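Local coordinates for Serine/threonine-protein kinase PknE (PDB 2H34), which phosphorylates serine and threonine residues of proteins with ATP, as the kinase domain of a mycobacterial membrane protein thought to aid survival in the host, at residues Thr156-Lys161 / Pro204-Glu209; Thr198-Ala203 / Gly231-Gln236; Asp217-Thr222 / Gly244-Gln249; Gly272-Lys275 / Asp279-Val282. All coordinates share one frame; numbering follows the deposited sequence.

Interaction 1 (Thr156-Lys161 / Pro204-Glu209)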
loop_
_atom_site.group_PDB
_atom_site.type_symbol
_atom_site.label_atom_id
_atom_site.label_comp_id
_atom_site.label_asym_id
_atom_site.label_seq_id
_atom_site.Cartn_x
_atom_site.Cartn_y
_atom_site.Cartn_z
ATOM N N THR A 156 7.321 2.800 9.268
ATOM C CA THR A 156 7.661 2.114 8.016
ATOM C C THR A 156 6.743 0.923 7.730
ATOM O O THR A 156 6.591 0.022 8.557
ATOM C CB THR A 156 9.139 1.638 7.999
ATOM O OG1 THR A 156 9.970 2.638 8.589
ATOM C CG2 THR A 156 9.616 1.375 6.578
ATOM N N HIS A 157 6.137 0.941 6.547
ATOM C CA HIS A 157 5.359 -0.183 6.038
ATOM C C HIS A 157 6.291 -1.245 5.532
ATOM O O HIS A 157 7.161 -0.967 4.717
ATOM C CB HIS A 157 4.466 0.271 4.889
ATOM C CG HIS A 157 3.270 1.040 5.340
ATOM N ND1 HIS A 157 1.993 0.747 4.911
ATOM C CD2 HIS A 157 3.151 2.068 6.213
ATOM C CE1 HIS A 157 1.143 1.580 5.485
ATOM N NE2 HIS A 157 1.821 2.394 6.276
ATOM N N ARG A 158 6.098 -2.470 6.005
ATOM C CA ARG A 158 6.883 -3.603 5.516
ATOM C C ARG A 158 6.621 -3.966 4.051
ATOM O O ARG A 158 7.335 -4.805 3.502
ATOM C CB ARG A 158 6.661 -4.830 6.401
ATOM C CG ARG A 158 7.661 -4.955 7.530
ATOM C CD ARG A 158 7.367 -6.185 8.374
ATOM N NE ARG A 158 7.857 -6.032 9.744
ATOM C CZ ARG A 158 7.177 -6.382 10.830
ATOM N NH1 ARG A 158 5.959 -6.910 10.720
ATOM N NH2 ARG A 158 7.707 -6.189 12.031
ATOM N N ASP A 159 5.604 -3.354 3.430
ATOM C CA ASP A 159 5.208 -3.703 2.059
ATOM C C ASP A 159 4.011 -2.933 1.522
ATOM O O ASP A 159 3.443 -2.067 2.194
ATOM C CB ASP A 159 4.843 -5.176 1.993
ATOM C CG ASP A 159 3.716 -5.515 2.919
ATOM O OD1 ASP A 159 2.836 -4.645 3.110
ATOM O OD2 ASP A 159 3.732 -6.641 3.473
ATOM N N VAL A 160 3.622 -3.287 0.300
ATOM C CA VAL A 160 2.491 -2.681 -0.386
ATOM C C VAL A 160 1.808 -3.783 -1.179
ATOM O O VAL A 160 2.486 -4.628 -1.786
ATOM C CB VAL A 160 2.930 -1.603 -1.405
ATOM C CG1 VAL A 160 1.899 -0.493 -1.481
ATOM C CG2 VAL A 160 4.275 -1.020 -1.055
ATOM N N LYS A 161 0.475 -3.783 -1.160
ATOM C CA LYS A 161 -0.314 -4.634 -2.033
ATOM C C LYS A 161 -1.148 -3.679 -2.870
ATOM O O LYS A 161 -1.536 -2.623 -2.373
ATOM C CB LYS A 161 -1.251 -5.517 -1.204
ATOM C CG LYS A 161 -0.573 -6.550 -0.320
ATOM C CD LYS A 161 -1.290 -6.724 1.043
ATOM C CE LYS A 161 -2.325 -7.849 1.052
ATOM N NZ LYS A 161 -3.702 -7.371 0.766
ATOM N N PRO A 204 13.250 -10.661 -0.154
ATOM C CA PRO A 204 13.799 -11.865 0.429
ATOM C C PRO A 204 14.214 -11.696 1.891
ATOM O O PRO A 204 13.994 -12.601 2.686
ATOM C CB PRO A 204 15.014 -12.143 -0.450
ATOM C CG PRO A 204 14.763 -11.396 -1.707
ATOM C CD PRO A 204 14.093 -10.173 -1.255
ATOM N N GLU A 205 14.780 -10.545 2.251
ATOM C CA GLU A 205 15.308 -10.354 3.613
ATOM C C GLU A 205 14.259 -10.556 4.713
ATOM O O GLU A 205 14.601 -10.713 5.893
ATOM C CB GLU A 205 15.996 -8.994 3.773
ATOM C CG GLU A 205 15.079 -7.795 3.598
ATOM C CD GLU A 205 15.033 -7.294 2.166
ATOM O OE1 GLU A 205 15.260 -8.092 1.230
ATOM O OE2 GLU A 205 14.777 -6.099 1.974
ATOM N N ARG A 206 12.990 -10.561 4.313
ATOM C CA ARG A 206 11.885 -10.734 5.245
ATOM C C ARG A 206 11.699 -12.186 5.701
ATOM O O ARG A 206 11.152 -12.439 6.778
ATOM C CB ARG A 206 10.601 -10.222 4.614
ATOM C CG ARG A 206 10.647 -8.761 4.228
ATOM C CD ARG A 206 9.247 -8.236 3.940
ATOM N NE ARG A 206 8.298 -8.641 4.975
ATOM C CZ ARG A 206 6.994 -8.375 4.967
ATOM N NH1 ARG A 206 6.433 -7.684 3.970
ATOM N NH2 ARG A 206 6.244 -8.812 5.975
ATOM N N PHE A 207 12.156 -13.135 4.888
ATOM C CA PHE A 207 11.970 -14.559 5.195
ATOM C C PHE A 207 12.903 -15.101 6.297
ATOM O O PHE A 207 12.534 -16.041 7.001
ATOM C CB PHE A 207 12.003 -15.423 3.917
ATOM C CG PHE A 207 11.034 -14.960 2.843
ATOM C CD1 PHE A 207 9.659 -15.135 2.996
ATOM C CD2 PHE A 207 11.497 -14.335 1.684
ATOM C CE1 PHE A 207 8.761 -14.678 2.004
ATOM C CE2 PHE A 207 10.612 -13.899 0.688
ATOM C CZ PHE A 207 9.244 -14.071 0.852
ATOM N N SER A 208 14.085 -14.500 6.461
ATOM C CA SER A 208 14.973 -14.822 7.588
ATOM C C SER A 208 15.453 -13.544 8.280
ATOM O O SER A 208 14.795 -12.510 8.191
ATOM C CB SER A 208 16.163 -15.677 7.125
ATOM O OG SER A 208 16.680 -16.493 8.176
ATOM N N GLU A 209 16.590 -13.621 8.972
ATOM C CA GLU A 209 17.203 -12.449 9.610
ATOM C C GLU A 209 18.331 -11.858 8.765
ATOM O O GLU A 209 18.366 -10.655 8.521
ATOM C CB GLU A 209 17.727 -12.801 11.007
ATOM C CG GLU A 209 16.683 -12.666 12.113
ATOM C CD GLU A 209 15.723 -13.840 12.170
ATOM O OE1 GLU A 209 14.512 -13.638 11.935
ATOM O OE2 GLU A 209 16.186 -14.968 12.440
#

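Interaction 2 (Thr198-Ala203 / Gly231-Gln236)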
loop_
_atom_site.group_PDB
_atom_site.type_symbol
_atom_site.label_atom_id
_atom_site.label_comp_id
_atom_site.label_asym_id
_atom_site.label_seq_id
_atom_site.Cartn_x
_atom_site.Cartn_y
_atom_site.Cartn_z
ATOM N N THR A 198 0.638 -10.639 1.079
ATOM C CA THR A 198 0.994 -11.808 0.254
ATOM C C THR A 198 2.395 -11.780 -0.309
ATOM O O THR A 198 2.948 -10.711 -0.613
ATOM C CB THR A 198 0.060 -12.046 -0.947
ATOM O OG1 THR A 198 -0.086 -10.821 -1.673
ATOM C CG2 THR A 198 -1.297 -12.639 -0.510
ATOM N N LEU A 199 2.913 -12.993 -0.499
ATOM C CA LEU A 199 4.268 -13.242 -0.959
ATOM C C LEU A 199 4.623 -12.634 -2.314
ATOM O O LEU A 199 5.814 -12.480 -2.617
ATOM C CB LEU A 199 4.542 -14.743 -0.981
ATOM C CG LEU A 199 4.981 -15.378 0.337
ATOM C CD1 LEU A 199 3.863 -15.382 1.379
ATOM C CD2 LEU A 199 5.460 -16.783 0.073
ATOM N N TYR A 200 3.616 -12.294 -3.123
ATOM C CA TYR A 200 3.871 -11.736 -4.452
ATOM C C TYR A 200 4.758 -10.500 -4.405
ATOM O O TYR A 200 5.444 -10.201 -5.386
ATOM C CB TYR A 200 2.586 -11.356 -5.173
ATOM C CG TYR A 200 1.659 -12.481 -5.546
ATOM C CD1 TYR A 200 2.125 -13.600 -6.231
ATOM C CD2 TYR A 200 0.285 -12.400 -5.254
ATOM C CE1 TYR A 200 1.254 -14.634 -6.588
ATOM C CE2 TYR A 200 -0.597 -13.421 -5.612
ATOM C CZ TYR A 200 -0.108 -14.535 -6.280
ATOM O OH TYR A 200 -0.963 -15.555 -6.639
ATOM N N TYR A 201 4.740 -9.788 -3.273
ATOM C CA TYR A 201 5.383 -8.469 -3.163
ATOM C C TYR A 201 6.469 -8.399 -2.081
ATOM O O TYR A 201 6.838 -7.312 -1.627
ATOM C CB TYR A 201 4.307 -7.373 -2.969
ATOM C CG TYR A 201 3.172 -7.516 -3.963
ATOM C CD1 TYR A 201 2.011 -8.223 -3.634
ATOM C CD2 TYR A 201 3.294 -7.017 -5.253
ATOM C CE1 TYR A 201 1.002 -8.402 -4.552
ATOM C CE2 TYR A 201 2.283 -7.192 -6.182
ATOM C CZ TYR A 201 1.145 -7.888 -5.827
ATOM O OH TYR A 201 0.154 -8.065 -6.756
HETATM N N MSE A 202 7.005 -9.556 -1.695
HETATM C CA MSE A 202 7.883 -9.626 -0.534
HETATM C C MSE A 202 9.358 -9.777 -0.839
HETATM O O MSE A 202 9.779 -10.731 -1.495
HETATM C CB MSE A 202 7.462 -10.748 0.387
HETATM C CG MSE A 202 6.585 -10.315 1.517
HETATM SE SE MSE A 202 6.320 -11.869 2.668
HETATM C CE MSE A 202 4.432 -11.422 3.230
ATOM N N ALA A 203 10.140 -8.832 -0.323
ATOM C CA ALA A 203 11.595 -8.883 -0.390
ATOM C C ALA A 203 12.099 -10.140 0.299
ATOM O O ALA A 203 11.453 -10.638 1.218
ATOM C CB ALA A 203 12.200 -7.636 0.251
ATOM N N GLY A 231 0.714 -6.648 -16.449
ATOM C CA GLY A 231 -0.589 -7.252 -16.220
ATOM C C GLY A 231 -0.562 -8.235 -15.069
ATOM O O GLY A 231 -1.593 -8.523 -14.482
ATOM N N SER A 232 0.623 -8.741 -14.735
ATOM C CA SER A 232 0.767 -9.774 -13.697
ATOM C C SER A 232 2.013 -9.604 -12.791
ATOM O O SER A 232 2.994 -8.994 -13.201
ATOM C CB SER A 232 0.750 -11.164 -14.342
ATOM O OG SER A 232 1.534 -11.169 -15.515
ATOM N N PRO A 233 1.971 -10.153 -11.556
ATOM C CA PRO A 233 3.078 -9.952 -10.631
ATOM C C PRO A 233 4.302 -10.639 -11.185
ATOM O O PRO A 233 4.139 -11.566 -11.971
ATOM C CB PRO A 233 2.599 -10.649 -9.360
ATOM C CG PRO A 233 1.609 -11.653 -9.827
ATOM C CD PRO A 233 0.912 -10.988 -10.957
ATOM N N PRO A 234 5.521 -10.164 -10.821
ATOM C CA PRO A 234 6.771 -10.692 -11.383
ATOM C C PRO A 234 6.970 -12.185 -11.205
ATOM O O PRO A 234 7.541 -12.828 -12.080
ATOM C CB PRO A 234 7.869 -9.906 -10.643
ATOM C CG PRO A 234 7.219 -9.315 -9.476
ATOM C CD PRO A 234 5.793 -9.055 -9.887
ATOM N N TYR A 235 6.501 -12.738 -10.094
ATOM C CA TYR A 235 6.681 -14.175 -9.869
ATOM C C TYR A 235 5.354 -14.900 -9.669
ATOM O O TYR A 235 4.620 -14.605 -8.728
ATOM C CB TYR A 235 7.621 -14.422 -8.682
ATOM C CG TYR A 235 9.008 -13.819 -8.835
ATOM C CD1 TYR A 235 9.549 -13.007 -7.837
ATOM C CD2 TYR A 235 9.774 -14.062 -9.978
ATOM C CE1 TYR A 235 10.807 -12.452 -7.975
ATOM C CE2 TYR A 235 11.033 -13.522 -10.121
ATOM C CZ TYR A 235 11.550 -12.717 -9.120
ATOM O OH TYR A 235 12.813 -12.172 -9.273
ATOM N N GLN A 236 5.042 -15.830 -10.571
ATOM C CA GLN A 236 3.819 -16.631 -10.474
ATOM C C GLN A 236 4.087 -17.955 -9.758
ATOM O O GLN A 236 5.220 -18.227 -9.365
ATOM C CB GLN A 236 3.227 -16.893 -11.862
ATOM C CG GLN A 236 2.111 -15.943 -12.268
ATOM C CD GLN A 236 2.572 -14.894 -13.246
ATOM O OE1 GLN A 236 3.683 -14.379 -13.140
ATOM N NE2 GLN A 236 1.721 -14.570 -14.212
#

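Interaction 3 (Asp217-Thr222 / Gly244-Gln249)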
loop_
_atom_site.group_PDB
_atom_site.type_symbol
_atom_site.label_atom_id
_atom_site.label_comp_id
_atom_site.label_asym_id
_atom_site.label_seq_id
_atom_site.Cartn_x
_atom_site.Cartn_y
_atom_site.Cartn_z
ATOM N N ASP A 217 9.386 -1.895 1.686
ATOM C CA ASP A 217 8.326 -1.311 0.841
ATOM C C ASP A 217 8.763 -0.870 -0.570
ATOM O O ASP A 217 7.990 -0.980 -1.525
ATOM C CB ASP A 217 7.566 -0.184 1.564
ATOM C CG ASP A 217 8.479 0.841 2.224
ATOM O OD1 ASP A 217 7.993 1.951 2.547
ATOM O OD2 ASP A 217 9.668 0.547 2.442
ATOM N N ILE A 218 10.003 -0.401 -0.698
ATOM C CA ILE A 218 10.581 -0.044 -1.997
ATOM C C ILE A 218 10.570 -1.244 -2.942
ATOM O O ILE A 218 10.253 -1.107 -4.121
ATOM C CB ILE A 218 12.021 0.537 -1.841
ATOM C CG1 ILE A 218 11.951 1.933 -1.220
ATOM C CG2 ILE A 218 12.747 0.610 -3.188
ATOM C CD1 ILE A 218 13.030 2.222 -0.250
ATOM N N TYR A 219 10.899 -2.413 -2.404
ATOM C CA TYR A 219 10.885 -3.664 -3.164
ATOM C C TYR A 219 9.455 -3.941 -3.615
ATOM O O TYR A 219 9.193 -4.119 -4.813
ATOM C CB TYR A 219 11.397 -4.829 -2.300
ATOM C CG TYR A 219 11.566 -6.171 -3.017
ATOM C CD1 TYR A 219 12.825 -6.594 -3.433
ATOM C CD2 TYR A 219 10.488 -7.033 -3.232
ATOM C CE1 TYR A 219 13.013 -7.814 -4.067
ATOM C CE2 TYR A 219 10.667 -8.261 -3.877
ATOM C CZ TYR A 219 11.939 -8.636 -4.292
ATOM O OH TYR A 219 12.175 -9.830 -4.934
ATOM N N ALA A 220 8.539 -3.974 -2.645
ATOM C CA ALA A 220 7.135 -4.226 -2.911
ATOM C C ALA A 220 6.600 -3.323 -4.039
ATOM O O ALA A 220 6.052 -3.811 -5.035
ATOM C CB ALA A 220 6.342 -4.044 -1.642
ATOM N N LEU A 221 6.809 -2.014 -3.905
ATOM C CA LEU A 221 6.306 -1.049 -4.893
ATOM C C LEU A 221 6.769 -1.363 -6.314
ATOM O O LEU A 221 6.045 -1.119 -7.283
ATOM C CB LEU A 221 6.707 0.376 -4.517
ATOM C CG LEU A 221 5.951 1.529 -5.170
ATOM C CD1 LEU A 221 4.509 1.536 -4.727
ATOM C CD2 LEU A 221 6.603 2.860 -4.828
ATOM N N THR A 222 7.975 -1.911 -6.425
ATOM C CA THR A 222 8.545 -2.217 -7.726
ATOM C C THR A 222 7.852 -3.438 -8.345
ATOM O O THR A 222 7.561 -3.442 -9.547
ATOM C CB THR A 222 10.076 -2.385 -7.644
ATOM O OG1 THR A 222 10.618 -1.341 -6.838
ATOM C CG2 THR A 222 10.698 -2.309 -9.014
ATOM N N GLY A 244 10.623 -18.835 -3.185
ATOM C CA GLY A 244 11.901 -19.190 -3.793
ATOM C C GLY A 244 12.302 -18.246 -4.917
ATOM O O GLY A 244 13.499 -17.859 -5.044
ATOM N N ALA A 245 11.301 -17.865 -5.726
ATOM C CA ALA A 245 11.578 -17.072 -6.911
ATOM C C ALA A 245 12.214 -15.732 -6.526
ATOM O O ALA A 245 13.170 -15.276 -7.163
ATOM C CB ALA A 245 10.308 -16.867 -7.708
ATOM N N HIS A 246 11.695 -15.133 -5.455
ATOM C CA HIS A 246 12.188 -13.860 -4.921
ATOM C C HIS A 246 13.638 -13.949 -4.455
ATOM O O HIS A 246 14.410 -12.990 -4.565
ATOM C CB HIS A 246 11.330 -13.420 -3.735
ATOM C CG HIS A 246 10.161 -12.567 -4.111
ATOM N ND1 HIS A 246 8.857 -12.940 -3.868
ATOM C CD2 HIS A 246 10.099 -11.345 -4.691
ATOM C CE1 HIS A 246 8.042 -11.989 -4.286
ATOM N NE2 HIS A 246 8.772 -11.005 -4.782
ATOM N N ILE A 247 13.994 -15.096 -3.903
ATOM C CA ILE A 247 15.312 -15.262 -3.338
ATOM C C ILE A 247 16.328 -15.425 -4.457
ATOM O O ILE A 247 17.469 -14.976 -4.340
ATOM C CB ILE A 247 15.348 -16.449 -2.347
ATOM C CG1 ILE A 247 14.628 -16.051 -1.055
ATOM C CG2 ILE A 247 16.793 -16.859 -2.033
ATOM C CD1 ILE A 247 13.973 -17.200 -0.321
ATOM N N ASN A 248 15.882 -16.003 -5.566
ATOM C CA ASN A 248 16.794 -16.602 -6.520
ATOM C C ASN A 248 16.518 -16.286 -8.000
ATOM O O ASN A 248 17.449 -15.978 -8.742
ATOM C CB ASN A 248 16.836 -18.105 -6.249
ATOM C CG ASN A 248 17.620 -18.867 -7.271
ATOM O OD1 ASN A 248 17.410 -18.706 -8.474
ATOM N ND2 ASN A 248 18.505 -19.744 -6.801
ATOM N N GLN A 249 15.258 -16.372 -8.436
ATOM C CA GLN A 249 14.944 -16.235 -9.867
ATOM C C GLN A 249 15.492 -14.918 -10.396
ATOM O O GLN A 249 15.465 -13.909 -9.696
ATOM C CB GLN A 249 13.437 -16.353 -10.146
#

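Interaction 4 (Gly272-Lys275 / Asp279-Val282)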
loop_
_atom_site.group_PDB
_atom_site.type_symbol
_atom_site.label_atom_id
_atom_site.label_comp_id
_atom_site.label_asym_id
_atom_site.label_seq_id
_atom_site.Cartn_x
_atom_site.Cartn_y
_atom_site.Cartn_z
ATOM N N GLY A 272 15.081 -1.870 -8.627
ATOM C CA GLY A 272 14.039 -1.739 -7.616
ATOM C C GLY A 272 13.773 -3.026 -6.865
ATOM O O GLY A 272 13.354 -3.006 -5.700
HETATM N N MSE A 273 14.000 -4.150 -7.534
HETATM C CA MSE A 273 13.924 -5.432 -6.860
HETATM C C MSE A 273 15.214 -6.226 -7.005
HETATM O O MSE A 273 15.199 -7.455 -7.074
HETATM C CB MSE A 273 12.685 -6.228 -7.283
HETATM C CG MSE A 273 12.472 -6.404 -8.771
HETATM SE SE MSE A 273 10.664 -7.111 -9.119
HETATM C CE MSE A 273 10.895 -8.904 -8.346
ATOM N N ALA A 274 16.329 -5.500 -7.030
ATOM C CA ALA A 274 17.653 -6.096 -6.951
ATOM C C ALA A 274 17.701 -6.975 -5.714
ATOM O O ALA A 274 16.942 -6.758 -4.763
ATOM C CB ALA A 274 18.715 -5.011 -6.880
ATOM N N LYS A 275 18.581 -7.970 -5.727
ATOM C CA LYS A 275 18.568 -8.998 -4.689
ATOM C C LYS A 275 19.056 -8.468 -3.348
ATOM O O LYS A 275 18.319 -8.511 -2.359
ATOM C CB LYS A 275 19.353 -10.225 -5.142
ATOM C CG LYS A 275 18.769 -10.869 -6.382
ATOM C CD LYS A 275 17.392 -11.449 -6.101
ATOM C CE LYS A 275 16.693 -11.835 -7.382
ATOM N NZ LYS A 275 15.596 -12.806 -7.128
ATOM N N ASP A 279 21.474 -2.636 -3.093
ATOM C CA ASP A 279 21.522 -2.320 -4.521
ATOM C C ASP A 279 20.283 -1.625 -5.038
ATOM O O ASP A 279 20.262 -1.201 -6.187
ATOM C CB ASP A 279 21.741 -3.579 -5.326
ATOM C CG ASP A 279 22.851 -4.387 -4.779
ATOM O OD1 ASP A 279 23.771 -3.761 -4.211
ATOM O OD2 ASP A 279 22.807 -5.632 -4.887
ATOM N N ARG A 280 19.253 -1.531 -4.206
ATOM C CA ARG A 280 17.969 -1.023 -4.653
ATOM C C ARG A 280 17.968 0.470 -4.450
ATOM O O ARG A 280 18.942 1.016 -3.927
ATOM C CB ARG A 280 16.823 -1.652 -3.864
ATOM C CG ARG A 280 16.701 -3.143 -4.042
ATOM C CD ARG A 280 15.594 -3.674 -3.167
ATOM N NE ARG A 280 15.844 -5.043 -2.721
ATOM C CZ ARG A 280 15.551 -5.487 -1.501
ATOM N NH1 ARG A 280 15.015 -4.661 -0.611
ATOM N NH2 ARG A 280 15.791 -6.747 -1.169
ATOM N N TYR A 281 16.882 1.129 -4.851
ATOM C CA TYR A 281 16.727 2.538 -4.577
ATOM C C TYR A 281 16.563 2.707 -3.085
ATOM O O TYR A 281 16.028 1.834 -2.420
ATOM C CB TYR A 281 15.522 3.107 -5.306
ATOM C CG TYR A 281 15.551 2.919 -6.809
ATOM C CD1 TYR A 281 14.887 1.850 -7.412
ATOM C CD2 TYR A 281 16.218 3.821 -7.631
ATOM C CE1 TYR A 281 14.906 1.682 -8.792
ATOM C CE2 TYR A 281 16.237 3.664 -9.005
ATOM C CZ TYR A 281 15.587 2.595 -9.576
ATOM O OH TYR A 281 15.598 2.443 -10.934
ATOM N N VAL A 282 17.065 3.820 -2.567
ATOM C CA VAL A 282 17.029 4.106 -1.135
ATOM C C VAL A 282 15.655 4.638 -0.722
ATOM O O VAL A 282 15.213 4.436 0.415
ATOM C CB VAL A 282 18.164 5.082 -0.760
ATOM C CG1 VAL A 282 18.029 5.588 0.676
ATOM C CG2 VAL A 282 19.487 4.371 -0.931
#

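Interaction 1 (Thr156-Lys161 / Pro204-Glu209)
Asp159 and Arg206 form the salt bridge that joins the two loops. NH1 of Arg206 donates to OD2 of Asp159 over 2.9 Å, with an N-H...O angle of 158°. The acceptor lies almost exactly in the guanidinium plane, at its edge. Seen from the carboxylate the approach is less regular, for OD2 is met on its anti side and NH1 stands 29° out of the carboxylate plane. CG of Asp159 sits between its own backbone N and carbonyl carbon (chi1 59°), which turns the carboxylate to the arginine. The carbonyl O of Arg158 lies 3.1 Å from NH1 of Arg206. Arg158 also covers one face of the guanidinium: its CB packs 3.8 Å from CZ of Arg206, off-centre toward the rim, and its CD comes 3.7 Å from NH2 of Arg206. The Arg158 chain then runs extended past its neighbour, leaving NE of Arg158 5.0 Å from NH2 of Arg206.

Behind this first shell, Arg206 leaves a short turn in which Phe207 N bonds to Pro204 O at 2.9 Å, and its side chain passes Ala216. Asp159 rests on Ala220 of helix 217-230, while the next residue, Val160, is buried against Ile143 and Leu147 of helix 133-152. His157, Arg158 and Asp159 make up the HRD motif of the protein-kinase catalytic loop, with Asp159 the predicted proton acceptor; Arg206 directly follows the APE motif, Ala203 to Glu205, which closes the activation segment.

Interaction 2 (Thr198-Ala203 / Gly231-Gln236)
Tyr200 meets Pro233 and Tyr235 with one corner of its ring, and this is the close-packed part of the contact. CG of Pro233 stands over one face, 4.1 Å from CD1 of Tyr200 and displaced toward the rim. At the ring edge, near its plane, the carbonyl O of Tyr235 comes to 3.7 Å from CD1 of Tyr200. The tyrosine and the proline lie side by side and point the same way. CG of Tyr200 is anti to its carbonyl carbon (chi1 -66°), a torsion that carries the ring along the proline. Its CB lies over a face of the neighbouring Tyr201 ring, toward the rim. Tyr201 touches the second segment more lightly: its OH is 4.4 Å from CB of Pro233, and that hydroxyl is held by a hydrogen bond to Glu227 of helix 217-230.

Thr198 to Met202 belong to the P+1 loop of the kinase fold, Ala203 opens the APE motif, and Gly231 to Gln236 begin the link between the F and G helices (217-230 and 239-248). The side chain of Tyr201 lies about 5 Å from that of Asp159, the predicted catalytic base, at its nearest. No hydrogen bond spans the two segments.

Away from the proline the contact thins out. Gln236 is exposed, and its CB points away from the P+1 loop. Tyr235, by contrast, is buried, but its ring is spent on other partners: it packs edge-to-face against His246 and lies against Met273 and Lys275.

Interaction 3 (Asp217-Thr222 / Gly244-Gln249)
Tyr219 reaches from helix 217-230 to His246 of helix 239-248, and this one pair makes up the whole contact. The nearest CA atoms of the two segments, those of Tyr219 and His246, are 10.4 Å apart. Along the first segment, Asp217 comes first and packs on Leu147 of helix 133-152. Ile218 follows, its side chain against Cys284, while its carbonyl O is used further on. Tyr219 is the residue that crosses. With CG anti to the backbone N (chi1 -174°), its ring is thrown outward from the helix to the imidazole. The two rings meet obliquely, their centroids 5.3 Å apart and their planes 52° apart. The approach of the hydroxyl to the imidazole is too close in the model to be trusted in detail.

In the kinase fold, 217-222 opens the F helix, the buried central helix of the C-terminal lobe, and the second segment lies in the last part of the G helix on its flank. Pro204, Met273 and Arg280 also pack on Tyr219. Ala220 points away from the G helix, and Leu221 is directed to Val140, Ile143 and Leu287. Thr222 ends the segment by donating from OG1 to the carbonyl O of Ile218 at 2.8 Å, 20° off the carbonyl plane. The same hydroxyl makes a weak hydrogen bond with the carbonyl O of Gly272.

Interaction 4 (Gly272-Lys275 / Asp279-Val282)
Where the chain leaves helix 264-272 and doubles back before helix 284-293, CA of Gly272 and CA of Arg280 come to within 5.0 Å of each other. Met273 is the first residue to depart from helical angles, and just three residues separate the two segments. This loop follows the H helix of the kinase C-terminal lobe. It carries the family's characteristic arginine, here Arg280, which pairs with Glu205, the glutamate of the APE motif.

CE1 of Tyr281 comes to 3.6 Å from N of Gly272, and beyond it the ring rests on Val268 and Ala290 of the flanking helices. Ala274 points its CB into the turn, where it packs 3.7 Å from CB of Asp279 and 3.9 Å from CG of Arg280.

The arginine itself runs along the first segment, with its CD 3.4 Å from the carbonyl O of Gly272. Its chi3, at -149° somewhat short of fully extended, turns the N-H edge of the guanidinium to the carbonyl O of Ala274. NH2 of Arg280 makes a weak hydrogen bond to Lys275 O at 3.3 Å and also holds the salt bridge to Glu205, so one nitrogen serves both the local turn and the activation segment. Lys275 turns its CB away from 279-282, and its NZ binds the carbonyl oxygens of His246 and Gln249. NE of Arg280 donates to the carbonyl O of Ala274 in a bond 2.9 Å long and nearly straight at 173°, with the acceptor in the guanidinium plane.

In the fold
Interaction 1 lies at the surface by the catalytic loop and is ionic, whereas interaction 3 is buried between the F and G helices and consists of an oblique pair of aromatic side chains. Interactions 2 and 4 are partly buried: the former is mostly apolar packing, with no hydrogen bond between the segments, the latter a local turn held by arginine bonds to backbone carbonyls. Interactions 1 and 2 share the end of the activation segment, and helix 217-230 underlies both, with Ala220 touching Val160 and Tyr201. The Glu205-Arg280 salt bridge ties interaction 1 to interaction 4. Tyr235 and His246 join interaction 2 to interaction 3, and Lys275 continues the chain of contacts from the G helix to interaction 4.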